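Local coordinates for heme-binding protein A (Haemophilus parasuis 29755, PDB 3TPA) that probably binds glutathione in the periplasm as the solute-binding component of a peptide-type ABC transport system, despite its heme-binding name, at residues D31-S36 against F502-F507. The protein carries 1 engineered substitution. Residues are numbered along the deposited sequence; the frame is centred on the assembly and turned at random.
Sequences DFNASS and FGYTAF
Asn33 meets Thr505 directly through OD1, while its ND2 faces a water beside Gly503. The evidence for the direct link is a 2.8 Å separation between Thr505 N and Asn33 OD1 with an N-H...O angle of 169°, a nearly straight hydrogen bond, although the donor sits above the carbonyl plane. The other end of the amide donates a hydrogen bond to the water, 2.9 Å from Asn33 ND2; that water lies 2.5 Å from Gly503 O, a separation short enough to leave this half of the bridge doubtful. The direct bond, helped by the water if its second bond is real, would limit rotation of the amide; the two partners flank Tyr504. Asn33 OD1 also lies 3.4 Å from Tyr504 CB, at the edge of the phenol ring.

The second element is aromatic. Phe32 and Tyr504 form an offset edge-to-face pair, with centroids 5.7 Å apart and planes at 76°; Phe32 presents its edge, with CD2 3.7 Å from Tyr504 CE1 and 3.5 Å from Tyr504 OH. Tyr504 CG stands beside its own backbone N (chi1 -55°), which brings the phenol up to that edge. The carbonyl O of Phe502 sits over the centre of one phenol face, and Tyr121 meets the Phe32 ring.

Gln38 NE2, hydrogen-bonded to the backbone O of both Asn33 and Thr505, adds another bridge. The arrangement is loop-to-loop packing in a family 5 solute-binding fold: a loop segment with helix-like backbone angles, leading into helix 36-39, receives the late loop between strands 494-495 and 511-512, tying the C-terminal part of the chain back onto its N-terminal part.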
ATOM      1  N   ASP A  31     -10.124  -6.939   1.220  1.00 28.66           N
ATOM      2  CA  ASP A  31     -11.298  -6.943   2.124  1.00 22.23           C
ATOM      3  C   ASP A  31     -11.745  -5.541   2.532  1.00 18.57           C
ATOM      4  O   ASP A  31     -12.883  -5.322   2.898  1.00 21.25           O
ATOM      5  CB  ASP A  31     -10.990  -7.695   3.433  1.00 23.78           C
ATOM      6  CG  ASP A  31     -10.969  -9.207   3.269  1.00 36.73           C
ATOM      7  OD1 ASP A  31     -11.422  -9.701   2.225  1.00 48.03           O
ATOM      8  OD2 ASP A  31     -10.513  -9.903   4.200  1.00 32.79           O
ATOM      9  N   PHE A  32     -10.804  -4.611   2.531  1.00 21.53           N
ATOM     10  CA  PHE A  32     -11.062  -3.226   2.916  1.00 17.53           C
ATOM     11  C   PHE A  32     -12.136  -2.593   2.041  1.00 14.09           C
ATOM     12  O   PHE A  32     -12.943  -1.802   2.506  1.00 20.55           O
ATOM     13  CB  PHE A  32      -9.775  -2.410   2.825  1.00 16.53           C
ATOM     14  CG  PHE A  32      -8.770  -2.709   3.908  1.00 15.68           C
ATOM     15  CD1 PHE A  32      -9.171  -3.064   5.183  1.00 18.56           C
ATOM     16  CD2 PHE A  32      -7.408  -2.597   3.651  1.00 23.17           C
ATOM     17  CE1 PHE A  32      -8.217  -3.321   6.201  1.00 20.00           C
ATOM     18  CE2 PHE A  32      -6.451  -2.847   4.664  1.00 18.85           C
ATOM     19  CZ  PHE A  32      -6.859  -3.217   5.926  1.00 12.12           C
ATOM     20  N   ASN A  33     -12.158  -2.961   0.766  1.00 15.70           N
ATOM     21  CA  ASN A  33     -13.121  -2.397  -0.163  1.00 16.60           C
ATOM     22  C   ASN A  33     -14.566  -2.712   0.250  1.00 21.24           C
ATOM     23  O   ASN A  33     -15.492  -1.953  -0.047  1.00 20.60           O
ATOM     24  CB  ASN A  33     -12.853  -2.929  -1.579  1.00 22.76           C
ATOM     25  CG  ASN A  33     -11.621  -2.320  -2.191  1.00 27.61           C
ATOM     26  OD1 ASN A  33     -11.329  -1.155  -1.951  1.00 20.18           O
ATOM     27  ND2 ASN A  33     -10.884  -3.100  -2.982  1.00 16.12           N
ATOM     28  N   ALA A  34     -14.750  -3.848   0.913  1.00 18.33           N
ATOM     29  CA  ALA A  34     -16.067  -4.288   1.383  1.00 17.31           C
ATOM     30  C   ALA A  34     -16.424  -3.759   2.772  1.00 18.33           C
ATOM     31  O   ALA A  34     -17.564  -3.878   3.195  1.00 20.32           O
ATOM     32  CB  ALA A  34     -16.131  -5.808   1.391  1.00 20.23           C
ATOM     33  N   SER A  35     -15.454  -3.203   3.499  1.00 19.03           N
ATOM     34  CA  SER A  35     -15.740  -2.700   4.847  1.00 19.62           C
ATOM     35  C   SER A  35     -15.337  -1.232   5.071  1.00 19.26           C
ATOM     36  O   SER A  35     -16.145  -0.324   4.910  1.00 21.29           O
ATOM     37  CB  SER A  35     -15.095  -3.600   5.902  1.00 22.01           C
ATOM     38  OG  SER A  35     -13.695  -3.702   5.702  1.00 21.55           O
ATOM     39  N   SER A  36     -14.083  -1.004   5.427  1.00 15.81           N
ATOM     40  CA  SER A  36     -13.607   0.330   5.768  1.00 13.42           C
ATOM     41  C   SER A  36     -13.942   1.360   4.695  1.00 17.55           C
ATOM     42  O   SER A  36     -14.222   2.520   5.006  1.00 17.83           O
ATOM     43  CB  SER A  36     -12.096   0.298   6.024  1.00 17.20           C
ATOM     44  OG  SER A  36     -11.469  -0.563   5.081  1.00 20.27           O
ATOM     45  N   PHE A 502      -3.598   3.973  -3.271  1.00 11.51           N
ATOM     46  CA  PHE A 502      -3.395   2.714  -2.544  1.00 13.61           C
ATOM     47  C   PHE A 502      -4.110   1.535  -3.189  1.00 19.75           C
ATOM     48  O   PHE A 502      -3.905   0.390  -2.800  1.00 21.37           O
ATOM     49  CB  PHE A 502      -3.796   2.883  -1.080  1.00 11.49           C
ATOM     50  CG  PHE A 502      -3.050   3.990  -0.399  1.00 13.81           C
ATOM     51  CD1 PHE A 502      -1.736   3.807  -0.007  1.00 17.60           C
ATOM     52  CD2 PHE A 502      -3.644   5.222  -0.187  1.00 19.73           C
ATOM     53  CE1 PHE A 502      -1.019   4.831   0.613  1.00 19.67           C
ATOM     54  CE2 PHE A 502      -2.948   6.256   0.436  1.00 24.77           C
ATOM     55  CZ  PHE A 502      -1.620   6.068   0.827  1.00 20.20           C
ATOM     56  N   GLY A 503      -4.922   1.827  -4.198  1.00 21.46           N
ATOM     57  CA  GLY A 503      -5.619   0.803  -4.967  1.00 19.89           C
ATOM     58  C   GLY A 503      -7.060   0.549  -4.539  1.00 26.85           C
ATOM     59  O   GLY A 503      -7.776  -0.223  -5.186  1.00 25.85           O
ATOM     60  N   TYR A 504      -7.513   1.190  -3.465  1.00 20.41           N
ATOM     61  CA  TYR A 504      -8.866   0.891  -2.972  1.00 17.07           C
ATOM     62  C   TYR A 504      -9.940   1.533  -3.820  1.00 16.08           C
ATOM     63  O   TYR A 504      -9.667   2.464  -4.578  1.00 19.23           O
ATOM     64  CB  TYR A 504      -9.015   1.299  -1.504  1.00 10.48           C
ATOM     65  CG  TYR A 504      -7.954   0.647  -0.661  1.00 16.44           C
ATOM     66  CD1 TYR A 504      -7.866  -0.738  -0.581  1.00 17.62           C
ATOM     67  CD2 TYR A 504      -7.010   1.419   0.029  1.00 16.68           C
ATOM     68  CE1 TYR A 504      -6.872  -1.346   0.172  1.00 20.56           C
ATOM     69  CE2 TYR A 504      -6.020   0.822   0.790  1.00 16.58           C
ATOM     70  CZ  TYR A 504      -5.954  -0.552   0.857  1.00 18.29           C
ATOM     71  OH  TYR A 504      -4.962  -1.123   1.614  1.00 23.49           O
ATOM     72  N   THR A 505     -11.173   1.051  -3.674  1.00 14.71           N
ATOM     73  CA  THR A 505     -12.301   1.582  -4.444  1.00 13.62           C
ATOM     74  C   THR A 505     -13.393   2.142  -3.511  1.00 20.81           C
ATOM     75  O   THR A 505     -14.134   1.386  -2.878  1.00 18.41           O
ATOM     76  CB  THR A 505     -12.945   0.484  -5.320  1.00 22.08           C
ATOM     77  OG1 THR A 505     -13.315  -0.615  -4.485  1.00 20.21           O
ATOM     78  CG2 THR A 505     -11.974  -0.033  -6.393  1.00 21.35           C
ATOM     79  N   ALA A 506     -13.495   3.460  -3.433  1.00 16.62           N
ATOM     80  CA  ALA A 506     -14.567   4.105  -2.673  1.00 18.14           C
ATOM     81  C   ALA A 506     -15.660   4.584  -3.627  1.00 17.18           C
ATOM     82  O   ALA A 506     -15.369   5.143  -4.680  1.00 28.81           O
ATOM     83  CB  ALA A 506     -14.024   5.281  -1.839  1.00 17.26           C
ATOM     84  N   PHE A 507     -16.916   4.344  -3.275  1.00 16.78           N
ATOM     85  CA  PHE A 507     -18.019   4.688  -4.160  1.00 13.67           C
ATOM     86  C   PHE A 507     -18.814   5.914  -3.719  1.00 18.45           C
ATOM     87  O   PHE A 507     -19.736   6.340  -4.410  1.00 23.85           O
ATOM     88  CB  PHE A 507     -18.895   3.460  -4.423  1.00 18.67           C
ATOM     89  CG  PHE A 507     -18.135   2.324  -5.058  1.00 18.40           C
ATOM     90  CD1 PHE A 507     -17.663   2.434  -6.362  1.00 22.96           C
ATOM     91  CD2 PHE A 507     -17.865   1.170  -4.352  1.00 16.27           C
ATOM     92  CE1 PHE A 507     -16.951   1.407  -6.951  1.00 18.65           C
ATOM     93  CE2 PHE A 507     -17.149   0.137  -4.930  1.00 18.59           C
ATOM     94  CZ  PHE A 507     -16.687   0.256  -6.236  1.00 17.22           C
TER
HETATM   95  O   HOH W   1      -8.629  -2.569  -4.789  1.00 30.57           O